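Local coordinates for protein AGR_L_2016p (Agrobacterium tumefaciens, PDB 2GVH) that probably hydrolyses acyl-CoA thioesters to free acids and coenzyme A, as a thioesterase built from two hotdog-type domains in one chain, at residues 208-213 and 258-263; 196-201 and 234-239. All coordinates share one frame; numbering follows the deposited sequence.

Both contacts belong to the C-terminal hotdog domain, and their centres lie about 15 Å apart. Interaction 1 joins the neighbouring strands 202-211 and 252-264 at the subunit interface; interaction 2 packs the C-terminal end of helix 179-198 on strand 235-246. Strands 235-246 and 252-264 are sheet neighbours, which connects the two contacts directly: Ile238 N lies 2.9 Å from Phe260 O, a probable hydrogen bond, and the side chains of Met262 and Ile238 pack together. Helix 179-198 also runs beneath both, with Phe260 touching Met186 and Thr187 and Met236 touching Ala194.

Interaction 1: 208-213 and 258-263; sequences ERIDFA and GHFTMV
Glu208 and His259 meet through backbone and side chain alike. Glu208 N donates to His259 O over 2.9 Å, with an N-H...O angle of 167°. The tightly packed part is the buried side, made by Ile210, Gly258 and Phe260. Ile210 lays CG1 over the backbone of Gly258, 3.9 Å from its CA, where no side chain intervenes. Its chain is extended beyond CG1 (chi2 170°), which carries CD1 on to the end of the Phe260 ring, 4.0 Å from CZ, in an oblique approach. Phe260 in turn packs on Met186 and Thr187 of helix 179-198. The other side is partly exposed. There the Glu208 and His259 side chains cross at about a right angle and meet Glu208 CG to His259 CB at 3.9 Å, while Glu208 CB also lies 3.6 Å from His259 O. Their polar ends part: Glu208 OE2 forms a salt bridge with Arg78 of the second subunit, while His259 ND1 is hydrogen-bonded to Glu229. Arg209 and Asp211, both exposed, form a salt bridge through NE and OD1, with weak hydrogen-bond geometry. Ile210 and Asp211 also pair antiparallel with a strand of the second subunit, carrying the sheet across the interface. A curved antiparallel sheet packed on a long helix and extended between subunits is characteristic of the hotdog fold.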
ATOM      1  N   GLU B 208      -7.605 -10.718  23.144  1.00 65.17           N
ATOM      2  CA  GLU B 208      -6.968 -10.938  24.431  1.00 64.29           C
ATOM      3  C   GLU B 208      -5.514 -10.487  24.393  1.00 65.01           C
ATOM      4  O   GLU B 208      -5.003 -10.084  23.349  1.00 63.97           O
ATOM      5  CB  GLU B 208      -7.062 -12.422  24.815  1.00 66.81           C
ATOM      6  CG  GLU B 208      -8.511 -12.893  25.070  1.00 71.41           C
ATOM      7  CD  GLU B 208      -9.276 -11.925  26.010  1.00 78.76           C
ATOM      8  OE1 GLU B 208      -8.834 -11.726  27.164  1.00 81.87           O
ATOM      9  OE2 GLU B 208     -10.301 -11.341  25.597  1.00 80.17           O
ATOM     10  N   ARG B 209      -4.868 -10.523  25.553  1.00 67.16           N
ATOM     11  CA  ARG B 209      -3.443 -10.256  25.667  1.00 69.13           C
ATOM     12  C   ARG B 209      -2.690 -11.068  24.622  1.00 68.37           C
ATOM     13  O   ARG B 209      -2.959 -12.247  24.447  1.00 69.55           O
ATOM     14  CB  ARG B 209      -2.945 -10.605  27.077  1.00 70.81           C
ATOM     15  CG  ARG B 209      -1.514 -10.140  27.360  1.00 74.78           C
ATOM     16  CD  ARG B 209      -0.968 -10.749  28.638  1.00 72.54           C
ATOM     17  NE  ARG B 209       0.408 -10.322  28.887  1.00 84.13           N
ATOM     18  CZ  ARG B 209       0.779  -9.111  29.324  1.00 89.66           C
ATOM     19  NH1 ARG B 209      -0.119  -8.138  29.567  1.00 89.98           N
ATOM     20  NH2 ARG B 209       2.076  -8.866  29.527  1.00 88.68           N
ATOM     21  N   ILE B 210      -1.788 -10.412  23.899  1.00 67.74           N
ATOM     22  CA  ILE B 210      -0.916 -11.094  22.956  1.00 67.20           C
ATOM     23  C   ILE B 210       0.508 -10.780  23.326  1.00 66.70           C
ATOM     24  O   ILE B 210       0.862  -9.591  23.398  1.00 66.74           O
ATOM     25  CB  ILE B 210      -1.160 -10.610  21.514  1.00 68.82           C
ATOM     26  CG1 ILE B 210      -2.563 -11.005  21.070  1.00 67.68           C
ATOM     27  CG2 ILE B 210      -0.130 -11.237  20.560  1.00 68.15           C
ATOM     28  CD1 ILE B 210      -2.965 -10.395  19.817  1.00 65.70           C
ATOM     29  N   ASP B 211       1.290 -11.839  23.580  1.00 66.94           N
ATOM     30  CA  ASP B 211       2.730 -11.750  23.868  1.00 66.77           C
ATOM     31  C   ASP B 211       3.541 -12.202  22.684  1.00 64.57           C
ATOM     32  O   ASP B 211       3.213 -13.204  22.076  1.00 65.37           O
ATOM     33  CB  ASP B 211       3.093 -12.602  25.082  1.00 68.69           C
ATOM     34  CG  ASP B 211       2.509 -12.047  26.380  1.00 73.85           C
ATOM     35  OD1 ASP B 211       2.797 -10.873  26.719  1.00 78.40           O
ATOM     36  OD2 ASP B 211       1.764 -12.782  27.061  1.00 79.11           O
ATOM     37  N   PHE B 212       4.592 -11.463  22.352  1.00 63.86           N
ATOM     38  CA  PHE B 212       5.425 -11.789  21.206  1.00 62.97           C
ATOM     39  C   PHE B 212       6.700 -12.433  21.660  1.00 63.05           C
ATOM     40  O   PHE B 212       7.391 -11.857  22.477  1.00 63.60           O
ATOM     41  CB  PHE B 212       5.768 -10.540  20.415  1.00 62.90           C
ATOM     42  CG  PHE B 212       4.650 -10.029  19.608  1.00 65.19           C
ATOM     43  CD1 PHE B 212       4.410 -10.543  18.348  1.00 67.60           C
ATOM     44  CD2 PHE B 212       3.828  -9.003  20.088  1.00 65.67           C
ATOM     45  CE1 PHE B 212       3.351 -10.042  17.576  1.00 67.45           C
ATOM     46  CE2 PHE B 212       2.785  -8.516  19.331  1.00 66.29           C
ATOM     47  CZ  PHE B 212       2.537  -9.039  18.081  1.00 65.09           C
ATOM     48  N   ALA B 213       7.028 -13.602  21.114  1.00 62.98           N
ATOM     49  CA  ALA B 213       8.239 -14.330  21.570  1.00 64.78           C
ATOM     50  C   ALA B 213       9.490 -13.828  20.882  1.00 66.73           C
ATOM     51  O   ALA B 213      10.516 -13.703  21.507  1.00 67.44           O
ATOM     52  CB  ALA B 213       8.103 -15.841  21.397  1.00 62.54           C
ATOM     53  N   GLY B 258      -2.784 -15.608  19.858  1.00 68.31           N
ATOM     54  CA  GLY B 258      -3.806 -14.634  20.175  1.00 63.62           C
ATOM     55  C   GLY B 258      -5.163 -15.283  20.243  1.00 63.96           C
ATOM     56  O   GLY B 258      -5.407 -16.321  19.618  1.00 66.26           O
ATOM     57  N   HIS B 259      -6.058 -14.688  21.004  1.00 64.59           N
ATOM     58  CA  HIS B 259      -7.448 -15.132  21.032  1.00 63.90           C
ATOM     59  C   HIS B 259      -8.295 -13.923  20.704  1.00 64.59           C
ATOM     60  O   HIS B 259      -8.179 -12.878  21.373  1.00 65.02           O
ATOM     61  CB  HIS B 259      -7.808 -15.695  22.400  1.00 62.08           C
ATOM     62  CG  HIS B 259      -6.975 -16.875  22.783  1.00 67.56           C
ATOM     63  ND1 HIS B 259      -7.418 -18.179  22.648  1.00 62.99           N
ATOM     64  CD2 HIS B 259      -5.702 -16.950  23.239  1.00 70.51           C
ATOM     65  CE1 HIS B 259      -6.460 -19.000  23.035  1.00 68.45           C
ATOM     66  NE2 HIS B 259      -5.407 -18.283  23.395  1.00 71.09           N
ATOM     67  N   PHE B 260      -9.123 -14.070  19.668  1.00 63.01           N
ATOM     68  CA  PHE B 260     -10.024 -13.013  19.228  1.00 62.76           C
ATOM     69  C   PHE B 260     -11.484 -13.421  19.368  1.00 62.67           C
ATOM     70  O   PHE B 260     -11.870 -14.581  19.166  1.00 59.31           O
ATOM     71  CB  PHE B 260      -9.717 -12.636  17.780  1.00 62.64           C
ATOM     72  CG  PHE B 260      -8.262 -12.331  17.532  1.00 59.34           C
ATOM     73  CD1 PHE B 260      -7.368 -13.344  17.183  1.00 60.13           C
ATOM     74  CD2 PHE B 260      -7.791 -11.020  17.635  1.00 53.79           C
ATOM     75  CE1 PHE B 260      -6.024 -13.062  16.948  1.00 56.44           C
ATOM     76  CE2 PHE B 260      -6.436 -10.705  17.408  1.00 62.25           C
ATOM     77  CZ  PHE B 260      -5.548 -11.768  17.071  1.00 59.40           C
ATOM     78  N   THR B 261     -12.312 -12.449  19.728  1.00 62.94           N
ATOM     79  CA  THR B 261     -13.732 -12.729  19.761  1.00 63.06           C
ATOM     80  C   THR B 261     -14.362 -12.088  18.544  1.00 62.82           C
ATOM     81  O   THR B 261     -14.153 -10.905  18.285  1.00 64.21           O
ATOM     82  CB  THR B 261     -14.353 -12.306  21.085  1.00 64.44           C
ATOM     83  OG1 THR B 261     -13.765 -13.096  22.114  1.00 62.06           O
ATOM     84  CG2 THR B 261     -15.869 -12.541  21.106  1.00 62.82           C
HETATM   85  N   MSE B 262     -15.098 -12.896  17.785  1.00 63.12           N
HETATM   86  CA  MSE B 262     -15.744 -12.437  16.551  1.00 65.02           C
HETATM   87  C   MSE B 262     -17.256 -12.505  16.691  1.00 64.57           C
HETATM   88  O   MSE B 262     -17.772 -13.408  17.303  1.00 65.86           O
HETATM   89  CB  MSE B 262     -15.301 -13.322  15.388  1.00 64.72           C
HETATM   90  CG  MSE B 262     -13.785 -13.283  15.084  1.00 69.18           C
HETATM   91 SE   MSE B 262     -13.126 -11.556  14.236  1.00 88.11          SE
HETATM   92  CE  MSE B 262     -14.139 -11.332  12.834  1.00 80.02           C
ATOM     93  N   VAL B 263     -17.979 -11.551  16.135  1.00 65.86           N
ATOM     94  CA  VAL B 263     -19.431 -11.606  16.241  1.00 66.89           C
ATOM     95  C   VAL B 263     -20.042 -11.723  14.858  1.00 69.42           C
ATOM     96  O   VAL B 263     -19.634 -11.008  13.947  1.00 70.32           O
ATOM     97  CB  VAL B 263     -19.974 -10.387  16.984  1.00 66.05           C
ATOM     98  CG1 VAL B 263     -21.500 -10.326  16.900  1.00 71.72           C
ATOM     99  CG2 VAL B 263     -19.542 -10.426  18.451  1.00 61.93           C
TER

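Interaction 2: 196-201 and 234-239; sequences RYCGKL and SSMSIQ
Met236, whose side chain meets Tyr197 and Cys198, has its backbone O held by Met262 N at 2.9 Å, a probable hydrogen bond between adjacent strands that fixes the base from which the side chain reaches toward the helix. Met236 is modelled as selenomethionine. Its chain bends at both chi2 (138°) and chi3 (-70°), so that selenium lies beside Tyr197 while the terminal methyl goes to Cys198. The selenium is 3.6 Å from Tyr197 CD2 and 4.0 Å from Tyr197 CB, close to the root of the aromatic side chain and far from its hydroxyl. This is a Met-aromatic contact in an oblique setting: SE stands 4.7 Å from the centroid of the Tyr197 ring, 58° off the ring normal. The Tyr197 side chain also packs on Val231. Beyond the selenium, Met236 CE rests against Cys198 SG at 4.2 Å, an apolar touch. The same sulfur takes a weak hydrogen bond from Lys200 N, 3.4 Å from Cys198 SG, where the chain turns back after the helix. Gly199, with positive phi, is the first residue to leave helical geometry and makes that turn. Only side chains join the two segments, with no hydrogen bond between them. The Met236 side chain thus reaches from strand 235-246 to the last turn of helix 179-198, where it also touches Ala194, with strand 220-231 beside Tyr197 and Ala264 of strand 252-264 beside Cys198.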
ATOM      1  N   ARG B 196     -15.897 -18.407   7.854  1.00 63.75           N
ATOM      2  CA  ARG B 196     -16.069 -19.766   7.302  1.00 65.50           C
ATOM      3  C   ARG B 196     -16.962 -20.609   8.177  1.00 64.96           C
ATOM      4  O   ARG B 196     -17.839 -21.276   7.675  1.00 66.32           O
ATOM      5  CB  ARG B 196     -14.720 -20.460   7.058  1.00 64.09           C
ATOM      6  CG  ARG B 196     -14.052 -19.979   5.771  1.00 63.37           C
ATOM      7  CD  ARG B 196     -12.735 -20.660   5.537  1.00 62.11           C
ATOM      8  NE  ARG B 196     -12.132 -20.353   4.238  1.00 65.27           N
ATOM      9  CZ  ARG B 196     -10.929 -20.786   3.869  1.00 71.11           C
ATOM     10  NH1 ARG B 196     -10.197 -21.529   4.694  1.00 65.97           N
ATOM     11  NH2 ARG B 196     -10.445 -20.495   2.670  1.00 61.75           N
ATOM     12  N   TYR B 197     -16.779 -20.532   9.490  1.00 66.22           N
ATOM     13  CA  TYR B 197     -17.572 -21.343  10.423  1.00 67.04           C
ATOM     14  C   TYR B 197     -19.047 -20.989  10.383  1.00 65.55           C
ATOM     15  O   TYR B 197     -19.883 -21.854  10.303  1.00 63.37           O
ATOM     16  CB  TYR B 197     -17.057 -21.167  11.849  1.00 68.19           C
ATOM     17  CG  TYR B 197     -17.702 -22.094  12.829  1.00 72.99           C
ATOM     18  CD1 TYR B 197     -17.204 -23.381  13.022  1.00 76.83           C
ATOM     19  CD2 TYR B 197     -18.831 -21.709  13.547  1.00 70.99           C
ATOM     20  CE1 TYR B 197     -17.805 -24.257  13.917  1.00 75.55           C
ATOM     21  CE2 TYR B 197     -19.444 -22.590  14.445  1.00 74.42           C
ATOM     22  CZ  TYR B 197     -18.916 -23.860  14.621  1.00 74.44           C
ATOM     23  OH  TYR B 197     -19.493 -24.750  15.499  1.00 75.35           O
ATOM     24  N   CYS B 198     -19.379 -19.712  10.448  1.00 66.06           N
ATOM     25  CA  CYS B 198     -20.780 -19.360  10.565  1.00 66.65           C
ATOM     26  C   CYS B 198     -21.480 -19.121   9.210  1.00 67.56           C
ATOM     27  O   CYS B 198     -22.693 -19.058   9.152  1.00 69.03           O
ATOM     28  CB  CYS B 198     -20.915 -18.159  11.487  1.00 67.08           C
ATOM     29  SG  CYS B 198     -20.277 -16.576  10.827  1.00 70.51           S
ATOM     30  N   GLY B 199     -20.709 -18.967   8.131  1.00 67.02           N
ATOM     31  CA  GLY B 199     -21.274 -18.680   6.818  1.00 66.83           C
ATOM     32  C   GLY B 199     -21.728 -17.241   6.640  1.00 66.55           C
ATOM     33  O   GLY B 199     -22.390 -16.917   5.673  1.00 66.38           O
ATOM     34  N   LYS B 200     -21.324 -16.362   7.547  1.00 65.49           N
ATOM     35  CA  LYS B 200     -21.794 -14.986   7.533  1.00 64.42           C
ATOM     36  C   LYS B 200     -20.617 -14.038   7.642  1.00 63.45           C
ATOM     37  O   LYS B 200     -19.500 -14.454   7.975  1.00 60.27           O
ATOM     38  CB  LYS B 200     -22.762 -14.738   8.705  1.00 63.96           C
ATOM     39  CG  LYS B 200     -24.053 -15.532   8.678  1.00 68.35           C
ATOM     40  CD  LYS B 200     -24.859 -15.330   9.980  1.00 72.18           C
ATOM     41  CE  LYS B 200     -26.364 -15.343   9.728  1.00 73.02           C
ATOM     42  NZ  LYS B 200     -26.848 -16.691   9.361  1.00 78.82           N
ATOM     43  N   LEU B 201     -20.881 -12.757   7.391  1.00 63.89           N
ATOM     44  CA  LEU B 201     -19.928 -11.707   7.713  1.00 64.06           C
ATOM     45  C   LEU B 201     -19.686 -11.679   9.213  1.00 65.33           C
ATOM     46  O   LEU B 201     -20.624 -11.845   9.980  1.00 68.23           O
ATOM     47  CB  LEU B 201     -20.486 -10.379   7.262  1.00 62.70           C
ATOM     48  CG  LEU B 201     -19.664  -9.103   7.389  1.00 65.66           C
ATOM     49  CD1 LEU B 201     -18.273  -9.268   6.771  1.00 57.12           C
ATOM     50  CD2 LEU B 201     -20.443  -8.008   6.675  1.00 65.47           C
ATOM     51  N   SER B 234     -24.227 -15.718  19.507  1.00 74.61           N
ATOM     52  CA  SER B 234     -23.830 -14.977  18.306  1.00 74.81           C
ATOM     53  C   SER B 234     -22.317 -14.790  18.077  1.00 71.34           C
ATOM     54  O   SER B 234     -21.910 -14.301  17.031  1.00 72.73           O
ATOM     55  CB  SER B 234     -24.568 -13.638  18.234  1.00 75.59           C
ATOM     56  OG  SER B 234     -23.989 -12.715  19.129  1.00 84.53           O
ATOM     57  N   SER B 235     -21.489 -15.174  19.037  1.00 69.88           N
ATOM     58  CA  SER B 235     -20.052 -14.953  18.910  1.00 69.06           C
ATOM     59  C   SER B 235     -19.256 -16.239  18.897  1.00 69.52           C
ATOM     60  O   SER B 235     -19.741 -17.279  19.334  1.00 70.21           O
ATOM     61  CB  SER B 235     -19.560 -14.088  20.053  1.00 67.21           C
ATOM     62  OG  SER B 235     -19.807 -14.735  21.272  1.00 76.72           O
HETATM   63  N   MSE B 236     -18.028 -16.170  18.390  1.00 70.03           N
HETATM   64  CA  MSE B 236     -17.078 -17.273  18.551  1.00 67.56           C
HETATM   65  C   MSE B 236     -15.812 -16.687  19.100  1.00 67.09           C
HETATM   66  O   MSE B 236     -15.568 -15.473  18.988  1.00 66.33           O
HETATM   67  CB  MSE B 236     -16.721 -17.947  17.224  1.00 66.73           C
HETATM   68  CG  MSE B 236     -17.819 -18.720  16.524  1.00 65.95           C
HETATM   69 SE   MSE B 236     -17.808 -18.375  14.570  1.00 80.07          SE
HETATM   70  CE  MSE B 236     -18.407 -16.629  14.605  1.00 32.04           C
ATOM     71  N   SER B 237     -15.008 -17.587  19.647  1.00 65.60           N
ATOM     72  CA  SER B 237     -13.671 -17.324  20.088  1.00 67.01           C
ATOM     73  C   SER B 237     -12.656 -18.134  19.267  1.00 66.76           C
ATOM     74  O   SER B 237     -12.661 -19.394  19.235  1.00 66.80           O
ATOM     75  CB  SER B 237     -13.546 -17.664  21.563  1.00 69.93           C
ATOM     76  OG  SER B 237     -12.187 -17.620  21.968  1.00 82.90           O
ATOM     77  N   ILE B 238     -11.765 -17.394  18.630  1.00 65.22           N
ATOM     78  CA  ILE B 238     -10.856 -17.946  17.670  1.00 65.90           C
ATOM     79  C   ILE B 238      -9.484 -17.846  18.257  1.00 66.57           C
ATOM     80  O   ILE B 238      -9.134 -16.804  18.790  1.00 65.64           O
ATOM     81  CB  ILE B 238     -10.856 -17.154  16.342  1.00 66.82           C
ATOM     82  CG1 ILE B 238     -12.186 -17.315  15.599  1.00 62.42           C
ATOM     83  CG2 ILE B 238      -9.738 -17.695  15.425  1.00 67.52           C
ATOM     84  CD1 ILE B 238     -13.265 -16.415  16.081  1.00 72.51           C
ATOM     85  N   GLN B 239      -8.737 -18.955  18.202  1.00 66.24           N
ATOM     86  CA  GLN B 239      -7.345 -18.942  18.555  1.00 66.94           C
ATOM     87  C   GLN B 239      -6.538 -18.794  17.298  1.00 65.90           C
ATOM     88  O   GLN B 239      -6.843 -19.410  16.316  1.00 67.20           O
ATOM     89  CB  GLN B 239      -6.933 -20.236  19.251  1.00 66.78           C
ATOM     90  CG  GLN B 239      -5.434 -20.420  19.342  1.00 68.98           C
ATOM     91  CD  GLN B 239      -5.063 -21.586  20.220  1.00 77.68           C
ATOM     92  OE1 GLN B 239      -5.245 -21.525  21.441  1.00 83.96           O
ATOM     93  NE2 GLN B 239      -4.545 -22.667  19.614  1.00 67.25           N
TER